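Local coordinates for HmuY protein (Prevotella intermedia, PDB 6R2H) that probably binds heme as a hemophore-like member of the HmuY family, captured here in its heme-free form, at residues K138-N143 / K149-N154; G134-W139 / A166-K171. All blocks are in the same frame, centred on the assembly; numbering follows the deposited sequence.

Contact 1: residues K138-N143 / K149-N154; sequences KWVKSN and KTVMGN
The side-chain amide of Asn-143 donates a hydrogen bond to the hydroxyl of Thr-150, ND2 to OG1 2.8 Å, with the oxygen almost exactly in the plane of the amide. The same ND2 also bonds to Pro-148 O, so two acceptors fix the rotation of the amide. Next to this bond, Lys-141 and Thr-150 form an antiparallel hydrogen-bonded pair: Lys-141 N reaches Thr-150 O at 2.8 Å, and Thr-150 N returns to Lys-141 O. A third backbone bond, Met-152 N to Trp-139 O, continues the ladder. Val-140 and Val-151 make the non-hydrogen-bonded pair, CG1 of the first 4.1 Å from CG2 of the second, while Val-140 CG2 rests against Lys-149 CD. On the other face, the bend of Met-152 at chi2 (-63°) lays its SD 3.8 Å from Lys-141 CB. This two-stranded hairpin illustrates how a small ladder can be mostly solvent-exposed yet docked along one side: Val-140 and Val-151 touch Asn-173 of strand 165-174, Val-151 also meets Phe-170 there, and Lys-138 and Asn-154 reach Met-87 of strand 83-87.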
loop_
_atom_site.group_PDB
_atom_site.type_symbol
_atom_site.label_atom_id
_atom_site.label_comp_id
_atom_site.label_asym_id
_atom_site.label_seq_id
_atom_site.Cartn_x
_atom_site.Cartn_y
_atom_site.Cartn_z
ATOM N N LYS A 138 7.068 -1.354 -4.227
ATOM C CA LYS A 138 8.505 -1.535 -4.120
ATOM C C LYS A 138 9.106 -0.695 -2.992
ATOM O O LYS A 138 10.318 -0.728 -2.780
ATOM C CB LYS A 138 9.193 -1.183 -5.443
ATOM C CG LYS A 138 8.955 -2.134 -6.608
ATOM C CD LYS A 138 9.547 -1.577 -7.874
ATOM C CE LYS A 138 9.208 -2.370 -9.115
ATOM N NZ LYS A 138 10.123 -2.009 -10.227
ATOM N N TRP A 139 8.279 0.051 -2.256
ATOM C CA TRP A 139 8.803 0.930 -1.215
ATOM C C TRP A 139 9.564 0.151 -0.134
ATOM O O TRP A 139 10.405 0.710 0.578
ATOM C CB TRP A 139 7.690 1.810 -0.634
ATOM C CG TRP A 139 6.731 1.117 0.286
ATOM C CD1 TRP A 139 5.677 0.325 -0.074
ATOM C CD2 TRP A 139 6.744 1.132 1.725
ATOM N NE1 TRP A 139 5.036 -0.162 1.037
ATOM C CE2 TRP A 139 5.663 0.325 2.156
ATOM C CE3 TRP A 139 7.555 1.741 2.688
ATOM C CZ2 TRP A 139 5.371 0.122 3.506
ATOM C CZ3 TRP A 139 7.262 1.543 4.021
ATOM C CH2 TRP A 139 6.184 0.745 4.423
ATOM N N VAL A 140 9.236 -1.141 -0.010
ATOM C CA VAL A 140 9.998 -2.076 0.797
ATOM C C VAL A 140 10.469 -3.179 -0.138
ATOM O O VAL A 140 9.724 -3.595 -1.022
ATOM C CB VAL A 140 9.164 -2.665 1.949
ATOM C CG1 VAL A 140 8.964 -1.648 3.052
ATOM C CG2 VAL A 140 7.825 -3.216 1.472
ATOM N N LYS A 141 11.721 -3.602 0.053
ATOM C CA LYS A 141 12.311 -4.678 -0.723
ATOM C C LYS A 141 12.516 -5.857 0.215
ATOM O O LYS A 141 13.077 -5.695 1.305
ATOM C CB LYS A 141 13.652 -4.237 -1.316
ATOM C CG LYS A 141 14.230 -5.165 -2.377
ATOM C CD LYS A 141 14.808 -4.431 -3.575
ATOM C CE LYS A 141 15.619 -5.320 -4.491
ATOM N NZ LYS A 141 14.992 -6.658 -4.634
ATOM N N SER A 142 12.036 -7.028 -0.216
ATOM C CA SER A 142 12.241 -8.232 0.569
ATOM C C SER A 142 13.730 -8.551 0.566
ATOM O O SER A 142 14.383 -8.430 -0.469
ATOM C CB SER A 142 11.420 -9.385 0.052
ATOM O OG SER A 142 12.075 -10.621 0.303
ATOM N N ASN A 143 14.243 -8.910 1.744
ATOM C CA ASN A 143 15.574 -9.471 1.881
ATOM C C ASN A 143 15.513 -11.001 1.753
ATOM O O ASN A 143 16.507 -11.674 2.019
ATOM C CB ASN A 143 16.206 -8.988 3.188
ATOM C CG ASN A 143 16.723 -7.567 3.098
ATOM O OD1 ASN A 143 17.658 -7.288 2.353
ATOM N ND2 ASN A 143 16.145 -6.662 3.867
ATOM N N LYS A 149 12.102 -6.741 6.039
ATOM C CA LYS A 149 12.258 -6.097 4.747
ATOM C C LYS A 149 13.064 -4.822 4.957
ATOM O O LYS A 149 13.255 -4.412 6.100
ATOM C CB LYS A 149 10.884 -5.739 4.181
ATOM C CG LYS A 149 9.911 -6.900 4.044
ATOM C CD LYS A 149 8.607 -6.472 3.410
ATOM C CE LYS A 149 7.675 -7.620 3.082
ATOM N NZ LYS A 149 8.331 -8.606 2.196
ATOM N N THR A 150 13.522 -4.198 3.857
ATOM C CA THR A 150 14.201 -2.912 3.918
ATOM C C THR A 150 13.420 -1.859 3.131
ATOM O O THR A 150 12.945 -2.099 2.014
ATOM C CB THR A 150 15.658 -2.997 3.451
ATOM O OG1 THR A 150 16.285 -3.942 4.317
ATOM C CG2 THR A 150 16.412 -1.688 3.576
ATOM N N VAL A 151 13.320 -0.668 3.744
ATOM C CA VAL A 151 12.685 0.466 3.101
ATOM C C VAL A 151 13.658 0.979 2.044
ATOM O O VAL A 151 14.846 1.132 2.330
ATOM C CB VAL A 151 12.305 1.543 4.132
ATOM C CG1 VAL A 151 11.848 2.819 3.440
ATOM C CG2 VAL A 151 11.224 1.040 5.088
ATOM N N MET A 152 13.149 1.181 0.821
ATOM C CA MET A 152 13.935 1.749 -0.258
ATOM C C MET A 152 13.984 3.265 -0.102
ATOM O O MET A 152 13.051 3.873 0.418
ATOM C CB MET A 152 13.350 1.392 -1.628
ATOM C CG MET A 152 13.460 -0.086 -1.957
ATOM S SD MET A 152 15.129 -0.788 -2.094
ATOM C CE MET A 152 15.705 -0.851 -0.396
ATOM N N GLY A 153 15.070 3.867 -0.600
ATOM C CA GLY A 153 15.274 5.290 -0.405
ATOM C C GLY A 153 14.760 6.142 -1.560
ATOM O O GLY A 153 14.798 7.364 -1.472
ATOM N N ASN A 154 14.279 5.496 -2.629
ATOM C CA ASN A 154 13.992 6.193 -3.870
ATOM C C ASN A 154 12.753 7.053 -3.708
ATOM O O ASN A 154 11.809 6.652 -3.032
ATOM C CB ASN A 154 13.691 5.220 -5.007
ATOM C CG ASN A 154 14.785 4.192 -5.201
ATOM O OD1 ASN A 154 15.264 3.560 -4.255
ATOM N ND2 ASN A 154 15.221 4.046 -6.439
#

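Contact 2: residues G134-W139 / A166-K171; sequences GEMGKW and ALIKFK
Aromatic contact dominates where Trp-139 meets Phe-170. The methylene CB of Trp-139 sits over one face of the phenyl ring in a CH-pi contact, 3.6 Å from the centroid and 22° off the ring normal. The indole follows at a slant: its five-membered ring and the phenyl ring have centroids 4.5 Å apart and planes inclined at 36°, neither a parallel stack nor an edge-to-face pair. The nearest approach is Trp-139 CE3 to Phe-170 CD1, 3.4 Å. Trp-139 CG lies between its backbone N and carbonyl carbon (chi1 75°), and this turn keeps the indole on the phenyl side, with CE3 at the CD1 rim and the rest of the benzo ring running on past it.

Aliphatic packing continues along the strand. Met-136 carries its CG anti to the backbone N and bends only at the thioether, so that CE meets Ile-168 CD1 at 3.9 Å, the two side chains crossing at about a right angle. Its CG also lies 4.3 Å from Phe-170 CZ. From within the strand, Ile-168 CG2 covers the phenyl face opposite Trp-139 CB, leaving Phe-170 sandwiched between its own strand and the incoming loop.

Polar bonds stay within the loop or lead out of the contact. Lys-138 N to Glu-135 O and Trp-139 N to Met-136 O shape the 3-10 turn, while the indole NE1 is satisfied by Thr-76 O. Phe-156 and Phe-185, on the strands flanking 165-174, extend the aromatic cluster. The arrangement is that of a hydrophobic core in an all-beta fold, with a short 3-10 turn packed over one face of a large antiparallel sheet.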
loop_
_atom_site.group_PDB
_atom_site.type_symbol
_atom_site.label_atom_id
_atom_site.label_comp_id
_atom_site.label_asym_id
_atom_site.label_seq_id
_atom_site.Cartn_x
_atom_site.Cartn_y
_atom_site.Cartn_z
ATOM N N GLY A 134 1.809 -2.040 -8.246
ATOM C CA GLY A 134 3.003 -2.863 -8.162
ATOM C C GLY A 134 4.263 -2.036 -7.913
ATOM O O GLY A 134 5.149 -2.459 -7.170
ATOM N N GLU A 135 4.332 -0.855 -8.549
ATOM C CA GLU A 135 5.489 0.022 -8.453
ATOM C C GLU A 135 5.606 0.568 -7.033
ATOM O O GLU A 135 6.655 0.456 -6.408
ATOM C CB GLU A 135 5.392 1.145 -9.491
ATOM C CG GLU A 135 6.683 1.905 -9.726
ATOM C CD GLU A 135 7.779 1.191 -10.496
ATOM O OE1 GLU A 135 7.677 -0.037 -10.675
ATOM O OE2 GLU A 135 8.751 1.871 -10.876
ATOM N N MET A 136 4.526 1.169 -6.525
ATOM C CA MET A 136 4.602 1.749 -5.196
ATOM C C MET A 136 4.935 0.657 -4.180
ATOM O O MET A 136 5.600 0.926 -3.178
ATOM C CB MET A 136 3.312 2.461 -4.789
ATOM C CG MET A 136 3.477 3.201 -3.470
ATOM S SD MET A 136 2.302 4.547 -3.265
ATOM C CE MET A 136 3.145 5.813 -4.216
ATOM N N GLY A 137 4.479 -0.568 -4.474
ATOM C CA GLY A 137 4.723 -1.740 -3.650
ATOM C C GLY A 137 6.212 -1.964 -3.397
ATOM O O GLY A 137 6.573 -2.636 -2.436
ATOM N N LYS A 138 7.068 -1.354 -4.227
ATOM C CA LYS A 138 8.505 -1.535 -4.120
ATOM C C LYS A 138 9.106 -0.695 -2.992
ATOM O O LYS A 138 10.318 -0.728 -2.780
ATOM C CB LYS A 138 9.193 -1.183 -5.443
ATOM C CG LYS A 138 8.955 -2.134 -6.608
ATOM C CD LYS A 138 9.547 -1.577 -7.874
ATOM C CE LYS A 138 9.208 -2.370 -9.115
ATOM N NZ LYS A 138 10.123 -2.009 -10.227
ATOM N N TRP A 139 8.279 0.051 -2.256
ATOM C CA TRP A 139 8.803 0.930 -1.215
ATOM C C TRP A 139 9.564 0.151 -0.134
ATOM O O TRP A 139 10.405 0.710 0.578
ATOM C CB TRP A 139 7.690 1.810 -0.634
ATOM C CG TRP A 139 6.731 1.117 0.286
ATOM C CD1 TRP A 139 5.677 0.325 -0.074
ATOM C CD2 TRP A 139 6.744 1.132 1.725
ATOM N NE1 TRP A 139 5.036 -0.162 1.037
ATOM C CE2 TRP A 139 5.663 0.325 2.156
ATOM C CE3 TRP A 139 7.555 1.741 2.688
ATOM C CZ2 TRP A 139 5.371 0.122 3.506
ATOM C CZ3 TRP A 139 7.262 1.543 4.021
ATOM C CH2 TRP A 139 6.184 0.745 4.423
ATOM N N ALA A 166 2.359 13.858 -6.650
ATOM C CA ALA A 166 3.147 13.839 -5.427
ATOM C C ALA A 166 4.514 13.189 -5.631
ATOM O O ALA A 166 4.705 12.346 -6.507
ATOM C CB ALA A 166 2.370 13.145 -4.336
ATOM N N LEU A 167 5.456 13.587 -4.776
ATOM C CA LEU A 167 6.783 12.997 -4.726
ATOM C C LEU A 167 7.015 12.505 -3.301
ATOM O O LEU A 167 6.987 13.296 -2.354
ATOM C CB LEU A 167 7.805 14.075 -5.104
ATOM C CG LEU A 167 7.680 14.687 -6.502
ATOM C CD1 LEU A 167 8.480 15.977 -6.557
ATOM C CD2 LEU A 167 8.173 13.714 -7.568
ATOM N N ILE A 168 7.232 11.194 -3.152
ATOM C CA ILE A 168 7.173 10.537 -1.854
ATOM C C ILE A 168 8.491 9.804 -1.612
ATOM O O ILE A 168 8.958 9.062 -2.475
ATOM C CB ILE A 168 5.963 9.565 -1.788
ATOM C CG1 ILE A 168 4.632 10.254 -2.106
ATOM C CG2 ILE A 168 5.903 8.785 -0.479
ATOM C CD1 ILE A 168 3.532 9.294 -2.497
ATOM N N LYS A 169 9.064 9.977 -0.416
ATOM C CA LYS A 169 10.209 9.183 -0.004
ATOM C C LYS A 169 9.871 8.500 1.319
ATOM O O LYS A 169 9.554 9.176 2.294
ATOM C CB LYS A 169 11.446 10.081 0.093
ATOM C CG LYS A 169 12.698 9.455 0.696
ATOM C CD LYS A 169 13.804 10.471 0.868
ATOM C CE LYS A 169 15.058 9.902 1.497
ATOM N NZ LYS A 169 15.625 8.836 0.641
ATOM N N PHE A 170 9.935 7.162 1.330
ATOM C CA PHE A 170 9.567 6.360 2.490
ATOM C C PHE A 170 10.681 6.379 3.535
ATOM O O PHE A 170 11.861 6.368 3.199
ATOM C CB PHE A 170 9.126 4.965 2.043
ATOM C CG PHE A 170 7.815 4.979 1.300
ATOM C CD1 PHE A 170 6.606 4.882 1.982
ATOM C CD2 PHE A 170 7.780 5.138 -0.082
ATOM C CE1 PHE A 170 5.395 4.911 1.301
ATOM C CE2 PHE A 170 6.570 5.174 -0.769
ATOM C CZ PHE A 170 5.379 5.067 -0.072
ATOM N N LYS A 171 10.284 6.416 4.810
ATOM C CA LYS A 171 11.217 6.429 5.931
ATOM C C LYS A 171 11.252 5.080 6.661
ATOM O O LYS A 171 12.318 4.502 6.776
ATOM C CB LYS A 171 10.942 7.588 6.897
ATOM C CG LYS A 171 10.842 8.982 6.285
ATOM C CD LYS A 171 12.177 9.695 6.092
ATOM C CE LYS A 171 12.924 9.269 4.840
ATOM N NZ LYS A 171 14.400 9.369 4.979
#

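How the contacts relate
Contacts 1 and 2 share Lys-138 and Trp-139, and their centres lie about 9 Å apart, yet they represent opposite environments. Contact 1 is a surface contact in which two neighbouring strands are tied mainly by backbone bonds, with an amide-hydroxyl pair near the turn. Contact 2 is buried, joins elements distant in sequence, and has no hydrogen bond across it; aromatic and aliphatic surfaces do the work. Trp-139 serves both, giving its carbonyl oxygen to the hairpin and its side chain to the core. A further connection is probably a hydrogen bond from Lys-169 NZ to Gly-153 O, at 2.7 Å, while Val-151 CG1 packs against the backbone of strand 165-174.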